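Local structure of phenylalanyl-tRNA synthetase beta chain (Pyrococcus horikoshii, 2CXI) at residues V243-A246 / L247-V251; F283-E286 / L287-R291. The protein helps to charge tRNA(Phe) with L-phenylalanine using ATP, as the beta chain, here its N-terminal part, of a two-alpha, two-beta synthetase. All blocks are in the same frame, centred on the assembly; numbering follows the deposited sequence. Where two conformers were deposited one is given.

Interaction 1 of 2, residues V243-A246 / L247-V251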
# COMPACT_ATOMS: atom_id res chain seq x y z
N VAL A 243 24.40 -16.16 -10.85
CA VAL A 243 23.11 -16.42 -10.16
C VAL A 243 21.94 -16.42 -11.14
O VAL A 243 20.97 -17.17 -10.96
CB VAL A 243 22.91 -15.52 -8.94
CG1 VAL A 243 24.04 -15.82 -7.88
CG2 VAL A 243 22.89 -14.01 -9.33
N MSE A 244 22.04 -15.62 -12.20
CA MSE A 244 21.00 -15.61 -13.23
C MSE A 244 20.98 -16.88 -14.07
O MSE A 244 19.94 -17.39 -14.39
CB MSE A 244 21.16 -14.40 -14.13
CG MSE A 244 20.90 -13.12 -13.36
SE MSE A 244 19.01 -12.68 -13.44
CE MSE A 244 19.00 -11.82 -15.26
N LEU A 245 22.16 -17.38 -14.43
CA LEU A 245 22.25 -18.67 -15.13
C LEU A 245 21.56 -19.76 -14.32
O LEU A 245 20.71 -20.47 -14.84
CB LEU A 245 23.72 -19.03 -15.40
CG LEU A 245 23.98 -20.19 -16.37
CD1 LEU A 245 23.75 -21.58 -15.68
CD2 LEU A 245 23.20 -20.01 -17.68
N ALA A 246 21.93 -19.86 -13.03
CA ALA A 246 21.40 -20.88 -12.14
C ALA A 246 19.85 -20.74 -11.99
O ALA A 246 19.08 -21.72 -12.04
CB ALA A 246 22.07 -20.73 -10.78
N LEU A 247 19.38 -19.50 -11.87
CA LEU A 247 17.93 -19.26 -11.78
C LEU A 247 17.24 -19.72 -13.07
O LEU A 247 16.17 -20.35 -13.04
CB LEU A 247 17.69 -17.75 -11.60
CG LEU A 247 16.21 -17.34 -11.49
CD1 LEU A 247 15.64 -17.88 -10.10
CD2 LEU A 247 16.04 -15.80 -11.63
N ASN A 248 17.85 -19.40 -14.21
CA ASN A 248 17.33 -19.79 -15.49
C ASN A 248 17.21 -21.30 -15.62
O ASN A 248 16.21 -21.79 -16.13
CB ASN A 248 18.17 -19.21 -16.62
CG ASN A 248 18.06 -17.64 -16.72
OD1 ASN A 248 18.83 -16.98 -17.46
ND2 ASN A 248 17.12 -17.08 -16.02
N VAL A 249 18.26 -22.01 -15.20
CA VAL A 249 18.21 -23.47 -15.19
C VAL A 249 17.02 -23.97 -14.31
O VAL A 249 16.23 -24.80 -14.76
CB VAL A 249 19.59 -24.05 -14.74
CG1 VAL A 249 19.47 -25.56 -14.40
CG2 VAL A 249 20.67 -23.79 -15.83
N MSE A 250 16.90 -23.46 -13.09
CA MSE A 250 15.82 -23.87 -12.15
C MSE A 250 14.43 -23.65 -12.76
O MSE A 250 13.59 -24.55 -12.71
CB MSE A 250 15.88 -23.09 -10.82
CG MSE A 250 17.07 -23.40 -9.92
SE MSE A 250 17.16 -25.35 -9.34
CE MSE A 250 15.32 -25.71 -9.00
N VAL A 251 14.16 -22.44 -13.25
CA VAL A 251 12.81 -22.15 -13.76
C VAL A 251 12.46 -22.87 -15.07
O VAL A 251 11.31 -23.22 -15.28
CB VAL A 251 12.53 -20.60 -13.92
CG1 VAL A 251 12.83 -19.85 -12.61
CG2 VAL A 251 13.35 -19.99 -15.07

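Interaction 2 of 2, residues F283-E286 / L287-R291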
# COMPACT_ATOMS: atom_id res chain seq x y z
N PHE A 283 24.42 -15.52 -31.13
CA PHE A 283 25.74 -15.81 -31.67
C PHE A 283 25.65 -15.86 -33.20
O PHE A 283 24.62 -16.18 -33.76
CB PHE A 283 26.24 -17.17 -31.16
CG PHE A 283 27.75 -17.26 -31.08
CD1 PHE A 283 28.43 -16.78 -29.95
CD2 PHE A 283 28.49 -17.86 -32.11
CE1 PHE A 283 29.84 -16.87 -29.86
CE2 PHE A 283 29.91 -17.96 -32.03
CZ PHE A 283 30.58 -17.47 -30.91
N GLU A 284 26.77 -15.56 -33.86
CA GLU A 284 26.83 -15.59 -35.32
C GLU A 284 28.01 -16.43 -35.75
O GLU A 284 29.11 -16.29 -35.21
CB GLU A 284 26.98 -14.17 -35.88
CG GLU A 284 25.89 -13.21 -35.46
CD GLU A 284 25.84 -11.95 -36.34
OE1 GLU A 284 26.45 -11.97 -37.44
OE2 GLU A 284 25.19 -10.96 -35.93
N VAL A 285 27.79 -17.32 -36.71
CA VAL A 285 28.87 -18.14 -37.24
C VAL A 285 28.78 -18.24 -38.78
O VAL A 285 27.69 -18.32 -39.35
CB VAL A 285 28.89 -19.58 -36.58
CG1 VAL A 285 27.73 -20.42 -37.06
CG2 VAL A 285 30.25 -20.28 -36.81
N GLU A 286 29.93 -18.24 -39.43
CA GLU A 286 30.01 -18.47 -40.89
C GLU A 286 29.85 -19.97 -41.13
O GLU A 286 30.61 -20.75 -40.57
CB GLU A 286 31.40 -18.03 -41.38
CG GLU A 286 31.61 -16.51 -41.34
CD GLU A 286 30.72 -15.80 -42.34
OE1 GLU A 286 30.17 -16.48 -43.25
OE2 GLU A 286 30.55 -14.57 -42.22
N LEU A 287 28.90 -20.38 -41.97
CA LEU A 287 28.69 -21.82 -42.20
C LEU A 287 29.89 -22.52 -42.86
O LEU A 287 30.11 -23.72 -42.68
CB LEU A 287 27.42 -22.07 -42.99
CG LEU A 287 26.18 -21.63 -42.19
CD1 LEU A 287 25.00 -21.49 -43.09
CD2 LEU A 287 25.87 -22.60 -41.07
N ASP A 288 30.69 -21.76 -43.60
CA ASP A 288 31.88 -22.38 -44.19
C ASP A 288 32.95 -22.68 -43.13
O ASP A 288 33.73 -23.60 -43.31
CB ASP A 288 32.39 -21.60 -45.40
CG ASP A 288 33.18 -22.48 -46.37
OD1 ASP A 288 32.61 -23.40 -47.02
OD2 ASP A 288 34.39 -22.34 -46.49
N TYR A 289 32.95 -21.95 -42.00
CA TYR A 289 33.81 -22.30 -40.86
C TYR A 289 33.45 -23.71 -40.36
O TYR A 289 34.32 -24.54 -40.14
CB TYR A 289 33.69 -21.29 -39.73
CG TYR A 289 34.37 -21.71 -38.44
CD1 TYR A 289 33.69 -22.45 -37.45
CD2 TYR A 289 35.68 -21.32 -38.17
CE1 TYR A 289 34.34 -22.83 -36.26
CE2 TYR A 289 36.33 -21.68 -37.00
CZ TYR A 289 35.66 -22.43 -36.05
OH TYR A 289 36.33 -22.74 -34.90
N ILE A 290 32.15 -23.97 -40.23
CA ILE A 290 31.68 -25.27 -39.80
C ILE A 290 32.11 -26.40 -40.75
O ILE A 290 32.61 -27.46 -40.31
CB ILE A 290 30.12 -25.23 -39.61
CG1 ILE A 290 29.71 -24.18 -38.56
CG2 ILE A 290 29.59 -26.62 -39.25
CD1 ILE A 290 30.12 -24.53 -37.17
N ARG A 291 31.87 -26.20 -42.06
CA ARG A 291 32.34 -27.16 -43.07
C ARG A 291 33.86 -27.37 -43.02
O ARG A 291 34.31 -28.50 -42.90
CB ARG A 291 31.94 -26.71 -44.48
CG ARG A 291 30.58 -27.19 -44.86
CD ARG A 291 30.15 -26.81 -46.30
NE ARG A 291 29.98 -25.37 -46.43
CZ ARG A 291 28.87 -24.73 -46.19
NH1 ARG A 291 27.79 -25.39 -45.81
NH2 ARG A 291 28.83 -23.41 -46.35
O HOH W 1 30.20 -19.34 -44.70

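Interaction 1 of 2, residues V243-A246 / L247-V251
Leu245 and Val249, one helical turn apart, put their side chains on the same flank of helix 240-255. They cross obliquely, and the touch is made by single methyls: CD1 of Leu245 lies 3.8 Å from CG2 of Val249. The valine's rotation decides which methyl does this. CG1 stands anti to the backbone N (chi1 167°), which leaves CG2 beside that N, turned back toward the preceding turn and 3.5 Å from the carbonyl O of Leu245. That same oxygen accepts the N-H of Val249 at 2.9 Å, the donor lying nearly along the C=O axis. Successive bonds of this kind run from Leu247 N to Val243 O, from Asn248 N to Met244 O and from Met250 N to Ala246 O, the last with a nearly straight N-H...O angle of 168°. Asn248 folds back too: its CG comes within 3.0 Å of Met244 O, the oxygen already gripped by its own backbone N-H. With an alanine here the amide is gone, and its place beside Met244 O and against Pro276 and Leu278 would probably be left as a gap, with the backbone bond the remaining tie to that oxygen. CG of Met250, modelled as selenomethionine, stands beside its backbone N and rests 3.4 Å from Ala246 O; bends at chi2 and chi3 then lead the selenium away. The same flank meets helix 116-133: Leu245 on Phe133, Val249 and its neighbour Ala246 on Ile129. Leu247 turns to the sheet, packing on Val105, Ile233 and Val235. This is the regular i to i+4 pattern of a buried alpha-helix, here in the B3/4 domain, laid against strands 103-110 and 231-237 of its mixed sheet.

Interaction 2 of 2, residues F283-E286 / L287-R291
Val285 and Tyr289 make the main apolar touch at the strand-to-helix junction of the B5 domain, where strand 281-286 turns into helix 287-294 with the N-cap at the join, the directions of the two short segments differing by 62°. CG2 of Val285 comes 4.1 Å from CD1 of Tyr289, the two side chains crossing at about a right angle, and the same methyl lies 4.3 Å from CD1 of Ile290. Val285 turns (chi1 72°) to set CG2 opposite the backbone N, and this branch is the one that reaches the helix. Ile338 of helix 335-346 also packs on Val285, and Ile303 of helix 300-309 on Ile290.

Hydrogen bonding centres on Glu286, the N-cap residue. Its carbonyl O accepts the N-H of Tyr289 at 3.0 Å, but the bond is bent: the N-H...O angle is 130° and the donor sits well above the carbonyl plane. The carboxylate comes back to the helix start through water. Bent at chi2, the chain brings OE1 to a water that donates to it at 3.2 Å and accepts the N-H of Asp288 at 2.7 Å. Its other oxygen, OE2, is held by Arg320 in a salt bridge.

Arg291 and Asp288 form a salt bridge: NE to OD1 at 3.3 Å, a weak hydrogen bond, with OD1 at the edge of the guanidinium and Leu287 O over one face. Each has a second partner: Lys292 for Asp288 and Asp300 for Arg291.

Taken together, this chemistry implies a polar helix start backed by an apolar inner side. Acidic groups at Glu286 and Asp288 gather at the N-terminal end, where they would probably be favoured by the helix dipole, and the water carries the carboxylate of the N-cap residue to the N-H of Asp288.

Overall arrangement
Both contacts are local, and they come in series along the chain, with centres about 29 Å apart and nearest atoms about 14 Å apart. Interaction 1 lies near the middle of the chain, within a single helix of the B3/4 domain; its side chains are largely aliphatic and buried, and its polar work is done by the helix backbone. Interaction 2 belongs to the B5 domain and joins an outer strand of a three-stranded antiparallel sheet to the helix that follows, with one side buried and the other carrying charges and a water. Regular helix repeat thus contrasts with a capped junction, and neither pair of segments touches another protein chain of the assembly.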